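Cupin domain protein (Microcystis aeruginosa DIANCHI905, PDB 5ZBF) is a cupin-superfamily isomerase that binds iron(II) and 4-hydroxyphenylpyruvic acid and probably helps to build the Choi moiety of aeruginosins. Local coordinates at residues 158-163 against 177-182. Numbering follows the deposited sequence.
Sequences IGFILN and LEYGQI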
# COMPACT_ATOMS: atom_id res chain seq x y z
N ILE A 158 -2.94 -7.28 1.73
CA ILE A 158 -3.75 -6.30 1.03
C ILE A 158 -3.04 -6.01 -0.27
O ILE A 158 -1.83 -5.78 -0.27
CB ILE A 158 -3.87 -5.00 1.84
CG1 ILE A 158 -4.59 -5.29 3.16
CG2 ILE A 158 -4.59 -3.92 1.03
CD1 ILE A 158 -4.45 -4.19 4.19
N GLY A 159 -3.78 -5.98 -1.39
CA GLY A 159 -3.13 -5.66 -2.66
C GLY A 159 -3.97 -4.89 -3.65
O GLY A 159 -5.19 -4.80 -3.53
N PHE A 160 -3.30 -4.33 -4.66
CA PHE A 160 -3.96 -3.58 -5.70
C PHE A 160 -3.04 -3.47 -6.90
O PHE A 160 -1.86 -3.74 -6.80
CB PHE A 160 -4.37 -2.18 -5.18
CG PHE A 160 -3.21 -1.29 -4.80
CD1 PHE A 160 -2.74 -0.31 -5.68
CD2 PHE A 160 -2.61 -1.39 -3.54
CE1 PHE A 160 -1.70 0.52 -5.32
CE2 PHE A 160 -1.55 -0.57 -3.19
CZ PHE A 160 -1.10 0.39 -4.08
N ILE A 161 -3.60 -3.03 -8.02
CA ILE A 161 -2.81 -2.87 -9.24
C ILE A 161 -2.84 -1.44 -9.74
O ILE A 161 -3.74 -0.68 -9.40
CB ILE A 161 -3.24 -3.86 -10.35
CG1 ILE A 161 -4.64 -3.52 -10.90
CG2 ILE A 161 -3.19 -5.28 -9.82
CD1 ILE A 161 -5.07 -4.38 -12.06
N LEU A 162 -1.84 -1.09 -10.55
CA LEU A 162 -1.65 0.27 -11.04
C LEU A 162 -2.16 0.49 -12.46
O LEU A 162 -2.32 1.63 -12.88
CB LEU A 162 -0.17 0.61 -11.04
CG LEU A 162 0.53 0.48 -9.70
CD1 LEU A 162 2.00 0.87 -9.83
CD2 LEU A 162 -0.19 1.32 -8.66
N ASN A 163 -2.38 -0.60 -13.19
CA ASN A 163 -2.75 -0.54 -14.60
C ASN A 163 -3.38 -1.85 -15.01
O ASN A 163 -3.15 -2.87 -14.36
CB ASN A 163 -1.51 -0.28 -15.45
CG ASN A 163 -0.54 -1.45 -15.44
OD1 ASN A 163 0.05 -1.79 -14.41
ND2 ASN A 163 -0.39 -2.10 -16.59
N LEU A 177 -10.11 -6.75 -10.84
CA LEU A 177 -9.64 -5.55 -10.17
C LEU A 177 -9.00 -4.61 -11.16
O LEU A 177 -8.33 -5.05 -12.09
CB LEU A 177 -8.60 -5.90 -9.10
CG LEU A 177 -8.98 -5.84 -7.62
CD1 LEU A 177 -10.42 -6.27 -7.36
CD2 LEU A 177 -8.00 -6.69 -6.83
N GLU A 178 -9.20 -3.32 -10.94
CA GLU A 178 -8.49 -2.26 -11.64
C GLU A 178 -7.98 -1.28 -10.59
O GLU A 178 -8.38 -1.34 -9.42
CB GLU A 178 -9.41 -1.55 -12.65
CG GLU A 178 -9.93 -2.45 -13.76
CD GLU A 178 -10.75 -1.70 -14.77
OE1 GLU A 178 -11.39 -0.68 -14.41
OE2 GLU A 178 -10.76 -2.12 -15.94
N TYR A 179 -7.09 -0.38 -10.99
CA TYR A 179 -6.63 0.65 -10.07
C TYR A 179 -7.84 1.39 -9.48
O TYR A 179 -8.79 1.72 -10.19
CB TYR A 179 -5.65 1.63 -10.72
CG TYR A 179 -5.32 2.72 -9.73
CD1 TYR A 179 -4.46 2.48 -8.67
CD2 TYR A 179 -5.95 3.96 -9.80
CE1 TYR A 179 -4.19 3.45 -7.74
CE2 TYR A 179 -5.70 4.93 -8.87
CZ TYR A 179 -4.81 4.68 -7.84
OH TYR A 179 -4.57 5.64 -6.90
N GLY A 180 -7.78 1.64 -8.18
CA GLY A 180 -8.90 2.21 -7.43
C GLY A 180 -9.63 1.24 -6.53
O GLY A 180 -10.43 1.65 -5.69
N GLN A 181 -9.37 -0.05 -6.73
CA GLN A 181 -9.93 -1.12 -5.93
C GLN A 181 -8.79 -1.83 -5.22
O GLN A 181 -7.64 -1.72 -5.64
CB GLN A 181 -10.66 -2.13 -6.81
CG GLN A 181 -11.75 -1.54 -7.68
CD GLN A 181 -12.31 -2.55 -8.67
OE1 GLN A 181 -11.74 -2.77 -9.73
NE2 GLN A 181 -13.44 -3.15 -8.33
N ILE A 182 -9.10 -2.54 -4.14
CA ILE A 182 -8.13 -3.42 -3.49
C ILE A 182 -8.72 -4.80 -3.22
O ILE A 182 -9.94 -5.00 -3.26
CB ILE A 182 -7.58 -2.85 -2.15
CG1 ILE A 182 -8.63 -2.94 -1.02
CG2 ILE A 182 -7.10 -1.42 -2.32
CD1 ILE A 182 -8.13 -2.38 0.30
O HOH W 1 -6.49 -2.86 -7.88
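With CG1 of Ile-161 set between its backbone N and carbonyl carbon (chi1 69°) and the chain extended beyond it, CD1 of Ile-161 ends 3.3 Å from Leu-177 O, while its CG1 runs beside the Glu-178 to Tyr-179 peptide. Tyr-179 answers with its ring anti to the backbone N (chi1 176°), which brings CD1 of Tyr-179 to 3.3 Å from Ile-161 O; that oxygen lies in the ring plane, at the edge. The same oxygen also receives a CA-H...O contact from Tyr-179, bent to 126° at the hydrogen, and it is buried without a conventional hydrogen-bond donor. No direct hydrogen bond joins 158-163 to 177-182. Instead, one water accepts from Ile-161 N at 2.9 Å and donates to Glu-178 O and to Gln-181 O, tying the strand end to both ends of a type II turn. This lies in the second cupin domain of the chain, where residues 177-182 link strand 173-177 of one sheet to strand 183-185, which pairs with strand 156-161 in another. Within the turn, Gln-181 N hydrogen-bonds to Glu-178 O, and the side-chain OE1 of Gln-181 accepts a hydrogen bond from Glu-178 N at 2.9 Å. Replacing Ile-161 with an alanine would probably open a gap beside Leu-177 O and along the peptide leading to Tyr-179. Toward strand 183-185, CB of Phe-160 lies 4.0 Å from Ile-182 CG2. The side chains of Ile-158 and Ile-182 run alongside each other in the same direction, with CG2 of Ile-158 3.9 Å from CD1 of Ile-182; both also touch Phe-29 of strand 27-34.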